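Local coordinates for protein oxidoreductase, iron/ascorbate family (Shewanella oneidensis, PDB 3ON7) that probably acts as an iron(II)-dependent oxygenase that turns 2-oxoglutarate into ethylene and also oxidises L-arginine with 2-oxoglutarate as co-substrate, at residues Thr45-Phe50 against Glu88-Tyr93; Pro141-Asn146 against Pro256-Ser261; Ala49-Glu54 against Ile154-Pro159. All coordinates share one frame; numbering follows the deposited sequence.

Interaction 1. Residues Thr45-Phe50 against Glu88-Tyr93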
loop_
_atom_site.group_PDB
_atom_site.type_symbol
_atom_site.label_atom_id
_atom_site.label_comp_id
_atom_site.label_asym_id
_atom_site.label_seq_id
_atom_site.Cartn_x
_atom_site.Cartn_y
_atom_site.Cartn_z
ATOM N N THR B 45 -6.080 -23.156 24.169
ATOM C CA THR B 45 -4.980 -23.511 25.047
ATOM C C THR B 45 -3.629 -23.243 24.411
ATOM O O THR B 45 -2.791 -22.598 25.020
ATOM C CB THR B 45 -5.081 -24.982 25.530
ATOM O OG1 THR B 45 -6.258 -25.126 26.337
ATOM C CG2 THR B 45 -3.863 -25.385 26.360
ATOM N N GLU B 46 -3.399 -23.718 23.197
ATOM C CA GLU B 46 -2.053 -23.608 22.646
ATOM C C GLU B 46 -1.733 -22.211 22.112
ATOM O O GLU B 46 -0.561 -21.824 22.060
ATOM C CB GLU B 46 -1.733 -24.727 21.639
ATOM C CG GLU B 46 -2.621 -24.832 20.423
ATOM C CD GLU B 46 -2.380 -26.112 19.624
ATOM O OE1 GLU B 46 -1.662 -27.013 20.116
ATOM O OE2 GLU B 46 -2.904 -26.211 18.490
ATOM N N TRP B 47 -2.758 -21.435 21.762
ATOM C CA TRP B 47 -2.527 -20.060 21.335
ATOM C C TRP B 47 -2.317 -19.157 22.530
ATOM O O TRP B 47 -1.475 -18.263 22.496
ATOM C CB TRP B 47 -3.660 -19.563 20.431
ATOM C CG TRP B 47 -3.447 -20.064 19.059
ATOM C CD1 TRP B 47 -3.895 -21.227 18.532
ATOM C CD2 TRP B 47 -2.675 -19.437 18.041
ATOM N NE1 TRP B 47 -3.464 -21.365 17.241
ATOM C CE2 TRP B 47 -2.719 -20.268 16.913
ATOM C CE3 TRP B 47 -1.962 -18.249 17.969
ATOM C CZ2 TRP B 47 -2.085 -19.942 15.730
ATOM C CZ3 TRP B 47 -1.320 -17.937 16.791
ATOM C CH2 TRP B 47 -1.387 -18.775 15.691
ATOM N N GLN B 48 -3.053 -19.398 23.600
ATOM C CA GLN B 48 -2.739 -18.735 24.862
ATOM C C GLN B 48 -1.265 -18.934 25.220
ATOM O O GLN B 48 -0.551 -17.988 25.575
ATOM C CB GLN B 48 -3.623 -19.253 25.990
ATOM C CG GLN B 48 -3.426 -18.522 27.308
ATOM C CD GLN B 48 -3.741 -17.043 27.207
ATOM O OE1 GLN B 48 -4.894 -16.652 27.189
ATOM N NE2 GLN B 48 -2.706 -16.218 27.138
ATOM N N ALA B 49 -0.822 -20.174 25.122
ATOM C CA ALA B 49 0.595 -20.519 25.313
ATOM C C ALA B 49 1.525 -19.727 24.390
ATOM O O ALA B 49 2.535 -19.176 24.820
ATOM C CB ALA B 49 0.792 -22.026 25.103
ATOM N N PHE B 50 1.179 -19.682 23.120
ATOM C CA PHE B 50 1.946 -18.905 22.138
ATOM C C PHE B 50 2.140 -17.463 22.570
ATOM O O PHE B 50 3.251 -16.964 22.525
ATOM C CB PHE B 50 1.252 -18.943 20.776
ATOM C CG PHE B 50 1.844 -18.013 19.770
ATOM C CD1 PHE B 50 2.995 -18.355 19.092
ATOM C CD2 PHE B 50 1.251 -16.789 19.504
ATOM C CE1 PHE B 50 3.547 -17.500 18.165
ATOM C CE2 PHE B 50 1.801 -15.922 18.582
ATOM C CZ PHE B 50 2.949 -16.271 17.918
ATOM N N GLU B 88 -3.032 -7.866 21.445
ATOM C CA GLU B 88 -2.045 -8.311 20.452
ATOM C C GLU B 88 -2.774 -9.403 19.662
ATOM O O GLU B 88 -3.789 -9.929 20.114
ATOM C CB GLU B 88 -0.758 -8.828 21.129
ATOM C CG GLU B 88 -0.948 -10.143 21.894
ATOM C CD GLU B 88 0.220 -10.555 22.779
ATOM O OE1 GLU B 88 1.379 -10.102 22.562
ATOM O OE2 GLU B 88 -0.030 -11.376 23.700
ATOM N N TYR B 89 -2.326 -9.707 18.458
ATOM C CA TYR B 89 -3.064 -10.663 17.663
ATOM C C TYR B 89 -2.203 -11.278 16.616
ATOM O O TYR B 89 -1.085 -10.826 16.385
ATOM C CB TYR B 89 -4.326 -10.023 17.039
ATOM C CG TYR B 89 -4.100 -8.715 16.309
ATOM C CD1 TYR B 89 -4.162 -7.498 16.978
ATOM C CD2 TYR B 89 -3.857 -8.692 14.944
ATOM C CE1 TYR B 89 -3.957 -6.281 16.304
ATOM C CE2 TYR B 89 -3.673 -7.485 14.264
ATOM C CZ TYR B 89 -3.718 -6.293 14.941
ATOM O OH TYR B 89 -3.531 -5.123 14.252
ATOM N N TYR B 90 -2.735 -12.331 16.009
ATOM C CA TYR B 90 -2.076 -13.059 14.953
ATOM C C TYR B 90 -3.064 -13.224 13.794
ATOM O O TYR B 90 -4.213 -13.656 13.991
ATOM C CB TYR B 90 -1.654 -14.434 15.460
ATOM C CG TYR B 90 -0.604 -15.086 14.629
ATOM C CD1 TYR B 90 -0.886 -15.532 13.335
ATOM C CD2 TYR B 90 0.681 -15.248 15.106
ATOM C CE1 TYR B 90 0.094 -16.115 12.558
ATOM C CE2 TYR B 90 1.662 -15.808 14.319
ATOM C CZ TYR B 90 1.365 -16.262 13.064
ATOM O OH TYR B 90 2.350 -16.836 12.291
ATOM N N HIS B 91 -2.597 -12.919 12.583
ATOM C CA HIS B 91 -3.405 -13.077 11.367
ATOM C C HIS B 91 -3.001 -14.354 10.662
ATOM O O HIS B 91 -1.864 -14.490 10.154
ATOM C CB HIS B 91 -3.195 -11.886 10.448
ATOM C CG HIS B 91 -4.045 -10.707 10.781
ATOM N ND1 HIS B 91 -4.232 -9.661 9.902
ATOM C CD2 HIS B 91 -4.800 -10.428 11.870
ATOM C CE1 HIS B 91 -5.075 -8.792 10.438
ATOM N NE2 HIS B 91 -5.417 -9.224 11.637
ATOM N N VAL B 92 -3.929 -15.302 10.656
ATOM C CA VAL B 92 -3.709 -16.597 10.037
ATOM C C VAL B 92 -4.395 -16.658 8.670
ATOM O O VAL B 92 -5.609 -16.427 8.570
ATOM C CB VAL B 92 -4.296 -17.740 10.895
ATOM C CG1 VAL B 92 -4.186 -19.089 10.143
ATOM C CG2 VAL B 92 -3.634 -17.807 12.264
ATOM N N TYR B 93 -3.612 -17.008 7.648
ATOM C CA TYR B 93 -4.129 -17.398 6.335
ATOM C C TYR B 93 -3.542 -18.743 5.930
ATOM O O TYR B 93 -2.395 -19.014 6.236
ATOM C CB TYR B 93 -3.701 -16.386 5.251
ATOM C CG TYR B 93 -4.170 -14.975 5.436
ATOM C CD1 TYR B 93 -5.393 -14.551 4.924
ATOM C CD2 TYR B 93 -3.383 -14.051 6.100
ATOM C CE1 TYR B 93 -5.826 -13.257 5.088
ATOM C CE2 TYR B 93 -3.786 -12.750 6.258
ATOM C CZ TYR B 93 -5.010 -12.351 5.752
ATOM O OH TYR B 93 -5.413 -11.056 5.921
#
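W47 drives the outer edge of its six-membered ring at the face of Y90, an edge-to-face (T-shaped) pair with the ring centroids 5.2 Å apart and the planes at 70°. The closest touch is made by W47 CZ3, 3.6 Å from Y90 CG. Next to it, W47 CH2 sits over the Y90 face toward the rim, 3.9 Å above the plane. A chi1 of -161° swings the Y90 phenol across the ends of both helix side chains. F50, one turn further along, meets the same ring at a steep slant, F50 CE2 lying 3.7 Å from Y90 CD2, so one tyrosine receives two aromatic neighbours. V92 extends the apolar patch more loosely: its CG2 is 4.2 Å from W47 CH2. No hydrogen bond crosses between the segments, and the phenol oxygen of Y90 is held by the backbone O of R97.

All this tight packing lies on one side of the helix. T45 and A49, well away from the strand, are exposed in the assembly, and E46 is partly exposed. W47 also rests on I154, on the strand next to 88-92. An aromatic cluster thus seats helix 37-51 against one face of the main mixed sheet, consistent with the double-stranded beta-helix (jelly-roll) core of the 2-oxoglutarate oxygenases.

Interaction 2. Residues Pro141-Asn146 against Pro256-Ser261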
loop_
_atom_site.group_PDB
_atom_site.type_symbol
_atom_site.label_atom_id
_atom_site.label_comp_id
_atom_site.label_asym_id
_atom_site.label_seq_id
_atom_site.Cartn_x
_atom_site.Cartn_y
_atom_site.Cartn_z
ATOM N N PRO B 141 -22.167 -19.527 -1.554
ATOM C CA PRO B 141 -21.053 -20.356 -1.127
ATOM C C PRO B 141 -19.836 -20.290 -2.041
ATOM O O PRO B 141 -18.720 -20.461 -1.567
ATOM C CB PRO B 141 -21.639 -21.760 -1.157
ATOM C CG PRO B 141 -23.076 -21.566 -0.950
ATOM C CD PRO B 141 -23.405 -20.314 -1.690
ATOM N N GLU B 142 -20.069 -20.059 -3.333
ATOM C CA GLU B 142 -19.010 -19.992 -4.326
ATOM C C GLU B 142 -18.172 -18.743 -4.162
ATOM O O GLU B 142 -17.022 -18.737 -4.593
ATOM C CB GLU B 142 -19.568 -20.032 -5.755
ATOM C CG GLU B 142 -19.781 -21.414 -6.303
ATOM C CD GLU B 142 -20.316 -21.390 -7.731
ATOM O OE1 GLU B 142 -19.796 -20.596 -8.568
ATOM O OE2 GLU B 142 -21.264 -22.170 -7.994
HETATM N N MSE B 143 -18.747 -17.705 -3.539
HETATM C CA MSE B 143 -18.044 -16.438 -3.289
HETATM C C MSE B 143 -16.851 -16.605 -2.363
HETATM O O MSE B 143 -15.905 -15.844 -2.466
HETATM C CB MSE B 143 -18.995 -15.375 -2.684
HETATM C CG MSE B 143 -20.106 -14.928 -3.611
HETATM SE SE MSE B 143 -21.259 -13.561 -2.886
HETATM C CE MSE B 143 -22.293 -13.178 -4.496
ATOM N N ILE B 144 -16.904 -17.582 -1.451
ATOM C CA ILE B 144 -15.847 -17.769 -0.443
ATOM C C ILE B 144 -15.009 -19.046 -0.629
ATOM O O ILE B 144 -14.024 -19.271 0.094
ATOM C CB ILE B 144 -16.418 -17.780 0.999
ATOM C CG1 ILE B 144 -17.316 -18.993 1.260
ATOM C CG2 ILE B 144 -17.181 -16.488 1.304
ATOM C CD1 ILE B 144 -17.332 -19.403 2.760
ATOM N N ALA B 145 -15.406 -19.911 -1.553
ATOM C CA ALA B 145 -14.636 -21.143 -1.769
ATOM C C ALA B 145 -13.204 -20.769 -2.167
ATOM O O ALA B 145 -13.012 -20.134 -3.178
ATOM C CB ALA B 145 -15.277 -21.985 -2.855
ATOM N N ASN B 146 -12.226 -21.167 -1.358
ATOM C CA ASN B 146 -10.797 -20.915 -1.615
ATOM C C ASN B 146 -10.489 -19.449 -1.797
ATOM O O ASN B 146 -9.705 -19.077 -2.651
ATOM C CB ASN B 146 -10.299 -21.736 -2.812
ATOM C CG ASN B 146 -10.296 -23.236 -2.519
ATOM O OD1 ASN B 146 -9.786 -23.673 -1.487
ATOM N ND2 ASN B 146 -10.871 -24.020 -3.414
ATOM N N PRO B 256 -12.231 -10.994 -4.760
ATOM C CA PRO B 256 -12.239 -9.606 -5.210
ATOM C C PRO B 256 -13.121 -9.336 -6.427
ATOM O O PRO B 256 -13.855 -8.358 -6.450
ATOM C CB PRO B 256 -10.766 -9.369 -5.574
ATOM C CG PRO B 256 -10.036 -10.142 -4.584
ATOM C CD PRO B 256 -10.895 -11.374 -4.282
ATOM N N SER B 257 -13.031 -10.205 -7.423
ATOM C CA SER B 257 -13.769 -10.038 -8.667
ATOM C C SER B 257 -15.248 -10.400 -8.593
ATOM O O SER B 257 -15.928 -10.329 -9.611
ATOM C CB SER B 257 -13.120 -10.875 -9.766
ATOM O OG SER B 257 -13.203 -12.250 -9.453
ATOM N N VAL B 258 -15.763 -10.802 -7.431
ATOM C CA VAL B 258 -17.190 -11.114 -7.338
ATOM C C VAL B 258 -17.986 -9.843 -7.489
ATOM O O VAL B 258 -17.703 -8.860 -6.814
ATOM C CB VAL B 258 -17.576 -11.740 -5.994
ATOM C CG1 VAL B 258 -19.109 -11.754 -5.819
ATOM C CG2 VAL B 258 -17.024 -13.129 -5.893
ATOM N N VAL B 259 -18.966 -9.859 -8.389
ATOM C CA VAL B 259 -19.869 -8.732 -8.545
ATOM C C VAL B 259 -20.865 -8.789 -7.409
ATOM O O VAL B 259 -21.459 -9.833 -7.176
ATOM C CB VAL B 259 -20.622 -8.784 -9.893
ATOM C CG1 VAL B 259 -21.654 -7.671 -9.972
ATOM C CG2 VAL B 259 -19.637 -8.700 -11.057
ATOM N N LEU B 260 -21.023 -7.686 -6.680
ATOM C CA LEU B 260 -21.938 -7.634 -5.540
ATOM C C LEU B 260 -23.291 -7.066 -5.932
ATOM O O LEU B 260 -24.306 -7.439 -5.367
ATOM C CB LEU B 260 -21.354 -6.776 -4.431
ATOM C CG LEU B 260 -20.107 -7.311 -3.732
ATOM C CD1 LEU B 260 -19.456 -6.197 -2.895
ATOM C CD2 LEU B 260 -20.434 -8.540 -2.875
ATOM N N SER B 261 -23.277 -6.148 -6.892
ATOM C CA SER B 261 -24.439 -5.394 -7.298
ATOM C C SER B 261 -24.102 -4.702 -8.618
ATOM O O SER B 261 -23.000 -4.895 -9.165
ATOM C CB SER B 261 -24.794 -4.332 -6.253
ATOM O OG SER B 261 -23.859 -3.246 -6.286
#
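The connection between strand 245-252 and the C-terminal helix 266-277 is an irregular loop, and here it packs against the short helix 140-144 through one main pair, M143 and V258. M143 is modelled as selenomethionine. Its chain runs out extended beyond CG and crosses the V258 side chain at about a right angle, so that the valine methyl CG1 lies against the length of the selenoether arm and not just its end. The terminal CE comes nearest, 3.7 Å from V258 CG1. Further back along the arm, M143 CG is 4.0 Å from V258 CG1 and M143 SE is 4.1 Å from that same methyl.

The branch that does the touching follows from V258's first torsion: chi1 of 167° presents CG1 to the selenomethionine. V259 adds little, since its side chain is turned from the helix and only its carbonyl O comes near, 4.4 Å from M143 CE. No hydrogen bond joins the two segments, although the adjoining residue H255 is bonded to the backbone of M143. The helix itself is loosely made, with P141 O taking two weak bonds, from I144 N and A145 N.

S137 and I138, just ahead of the helix, also pack on M143, and S137 OG hydrogen-bonds V259 O. I144, pointing away from the loop, and P141 pack on helix 103-126. L260 carries the loop onto helix 216-221 and touches Y269 of helix 266-277, while V259 packs on V83 of the second subunit.

Interaction 3. Residues Ala49-Glu54 against Ile154-Pro159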
loop_
_atom_site.group_PDB
_atom_site.type_symbol
_atom_site.label_atom_id
_atom_site.label_comp_id
_atom_site.label_asym_id
_atom_site.label_seq_id
_atom_site.Cartn_x
_atom_site.Cartn_y
_atom_site.Cartn_z
ATOM N N ALA B 49 -0.822 -20.174 25.122
ATOM C CA ALA B 49 0.595 -20.519 25.313
ATOM C C ALA B 49 1.525 -19.727 24.390
ATOM O O ALA B 49 2.535 -19.176 24.820
ATOM C CB ALA B 49 0.792 -22.026 25.103
ATOM N N PHE B 50 1.179 -19.682 23.120
ATOM C CA PHE B 50 1.946 -18.905 22.138
ATOM C C PHE B 50 2.140 -17.463 22.570
ATOM O O PHE B 50 3.251 -16.964 22.525
ATOM C CB PHE B 50 1.252 -18.943 20.776
ATOM C CG PHE B 50 1.844 -18.013 19.770
ATOM C CD1 PHE B 50 2.995 -18.355 19.092
ATOM C CD2 PHE B 50 1.251 -16.789 19.504
ATOM C CE1 PHE B 50 3.547 -17.500 18.165
ATOM C CE2 PHE B 50 1.801 -15.922 18.582
ATOM C CZ PHE B 50 2.949 -16.271 17.918
ATOM N N PHE B 51 1.062 -16.802 22.984
ATOM C CA PHE B 51 1.125 -15.381 23.383
ATOM C C PHE B 51 1.806 -15.178 24.722
ATOM O O PHE B 51 2.286 -14.078 25.008
ATOM C CB PHE B 51 -0.270 -14.763 23.473
ATOM C CG PHE B 51 -0.959 -14.626 22.153
ATOM C CD1 PHE B 51 -0.497 -13.741 21.215
ATOM C CD2 PHE B 51 -2.070 -15.383 21.860
ATOM C CE1 PHE B 51 -1.143 -13.600 20.011
ATOM C CE2 PHE B 51 -2.697 -15.269 20.646
ATOM C CZ PHE B 51 -2.235 -14.382 19.721
ATOM N N ASN B 52 1.865 -16.236 25.536
ATOM C CA ASN B 52 2.499 -16.156 26.853
ATOM C C ASN B 52 4.028 -16.331 26.846
ATOM O O ASN B 52 4.634 -16.301 27.914
ATOM C CB ASN B 52 1.821 -17.144 27.827
ATOM C CG ASN B 52 0.505 -16.621 28.352
ATOM O OD1 ASN B 52 0.150 -15.472 28.101
ATOM N ND2 ASN B 52 -0.223 -17.450 29.104
ATOM N N SER B 53 4.632 -16.504 25.664
ATOM C CA SER B 53 6.079 -16.669 25.454
ATOM C C SER B 53 6.663 -15.482 24.693
ATOM O O SER B 53 5.951 -14.870 23.889
ATOM C CB SER B 53 6.320 -17.909 24.584
ATOM O OG SER B 53 5.875 -17.716 23.231
ATOM N N GLU B 54 7.957 -15.212 24.857
ATOM C CA GLU B 54 8.580 -14.169 24.035
ATOM C C GLU B 54 9.037 -14.750 22.678
ATOM O O GLU B 54 9.445 -14.013 21.767
ATOM C CB GLU B 54 9.687 -13.409 24.805
ATOM C CG GLU B 54 9.167 -12.515 26.031
ATOM C CD GLU B 54 7.908 -11.622 25.730
ATOM O OE1 GLU B 54 8.026 -10.598 25.004
ATOM O OE2 GLU B 54 6.798 -11.942 26.248
ATOM N N ILE B 154 -6.612 -14.184 15.340
ATOM C CA ILE B 154 -6.577 -14.700 16.707
ATOM C C ILE B 154 -6.217 -13.542 17.622
ATOM O O ILE B 154 -5.096 -13.043 17.567
ATOM C CB ILE B 154 -5.582 -15.862 16.821
ATOM C CG1 ILE B 154 -5.932 -16.904 15.760
ATOM C CG2 ILE B 154 -5.567 -16.487 18.274
ATOM C CD1 ILE B 154 -5.152 -18.173 15.802
ATOM N N LEU B 155 -7.193 -13.103 18.435
ATOM C CA LEU B 155 -7.034 -11.933 19.299
ATOM C C LEU B 155 -6.682 -12.347 20.719
ATOM O O LEU B 155 -7.254 -13.305 21.249
ATOM C CB LEU B 155 -8.329 -11.115 19.324
ATOM C CG LEU B 155 -8.508 -10.179 18.130
ATOM C CD1 LEU B 155 -7.967 -8.809 18.448
ATOM C CD2 LEU B 155 -7.818 -10.737 16.888
ATOM N N HIS B 156 -5.740 -11.622 21.333
ATOM C CA HIS B 156 -5.391 -11.829 22.731
ATOM C C HIS B 156 -5.348 -10.511 23.495
ATOM O O HIS B 156 -4.537 -9.653 23.190
ATOM C CB HIS B 156 -4.057 -12.539 22.892
ATOM C CG HIS B 156 -3.622 -12.670 24.326
ATOM N ND1 HIS B 156 -2.387 -12.252 24.777
ATOM C CD2 HIS B 156 -4.270 -13.161 25.410
ATOM C CE1 HIS B 156 -2.290 -12.494 26.076
ATOM N NE2 HIS B 156 -3.421 -13.046 26.481
ATOM N N TYR B 157 -6.249 -10.370 24.468
ATOM C CA TYR B 157 -6.219 -9.286 25.416
ATOM C C TYR B 157 -5.474 -9.739 26.639
ATOM O O TYR B 157 -5.998 -10.542 27.402
ATOM C CB TYR B 157 -7.629 -8.897 25.830
ATOM C CG TYR B 157 -8.456 -8.362 24.701
ATOM C CD1 TYR B 157 -9.172 -9.220 23.863
ATOM C CD2 TYR B 157 -8.528 -6.996 24.471
ATOM C CE1 TYR B 157 -9.937 -8.722 22.830
ATOM C CE2 TYR B 157 -9.283 -6.490 23.433
ATOM C CZ TYR B 157 -9.982 -7.352 22.617
ATOM O OH TYR B 157 -10.734 -6.828 21.611
ATOM N N PRO B 158 -4.259 -9.217 26.854
ATOM C CA PRO B 158 -3.500 -9.627 28.043
ATOM C C PRO B 158 -4.072 -9.126 29.375
ATOM O O PRO B 158 -4.789 -8.119 29.410
ATOM C CB PRO B 158 -2.106 -9.002 27.819
ATOM C CG PRO B 158 -2.045 -8.665 26.354
ATOM C CD PRO B 158 -3.466 -8.343 25.968
ATOM N N PRO B 159 -3.726 -9.812 30.479
ATOM C CA PRO B 159 -4.128 -9.363 31.794
ATOM C C PRO B 159 -3.633 -7.968 32.082
ATOM O O PRO B 159 -2.566 -7.602 31.630
ATOM C CB PRO B 159 -3.419 -10.334 32.754
ATOM C CG PRO B 159 -2.832 -11.394 31.936
ATOM C CD PRO B 159 -2.784 -10.946 30.528
#
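F51 and H156 pack where the C-terminal end of helix 37-51 sits on strand 151-157, in the main mixed sheet, consistent with the jelly-roll (double-stranded beta-helix) core of 2-oxoglutarate oxygenases. The central contact is a CH-pi interaction: H156 CB is 3.7 Å from the centroid of the F51 ring and 14° off the ring normal. The two rings are nearly parallel, at 20°, but slid apart so far that they barely overlap. The side chains run past each other in opposite directions, which brings the imidazole back alongside the root of the phenylalanine, with F51 CB 3.5 Å from H156 ND1. The extended first torsion of H156, with CG anti to the backbone N (chi1 175°), lays the imidazole beside F51 CB while H156 CB itself stays over the ring. I154 closes the edge of the F51 ring, its CG2 lying in the ring plane and 3.9 Å from F51 CE2. The carbonyl of the same residue comes close too, I154 O being 3.8 Å from F51 CZ.

The second shell fixes these groups. The face of F51 opposite H156 is covered by F50, whose CD2 stands 3.9 Å above the ring plane. Both imidazole nitrogens of H156 are hydrogen-bonded, ND1 to E88 and NE2 to S244, which sets the rotation of the ring; the carboxylate probably favours a proton on ND1. K56 pairs with E88 in a salt bridge and also hydrogen-bonds F51 O, tying the helix end to the same network. P158 N lies 3.9 Å above the plane of the H156 imidazole, over its centre.

In the fold
Interactions 1 and 3 are neighbours, their centres about 7 Å apart. Both start from helix 37-51, sharing A49 and F50, and reach adjacent antiparallel strands, 88-92 and 151-157, of one mixed sheet. There they touch directly: Y90 O and I154 N are 2.8 Å apart, a probable backbone hydrogen bond between the strands. One helix is therefore seated across two neighbouring strands. Interaction 2 stands apart, its centre about 28 Å from that of interaction 1 and 33 Å from that of interaction 3. It follows interaction 1 along the chain, whereas its segments alternate with those of interaction 3, which lies on the opposite side of the chain's centre; it joins helix 140-144 to the loop before helix 266-277.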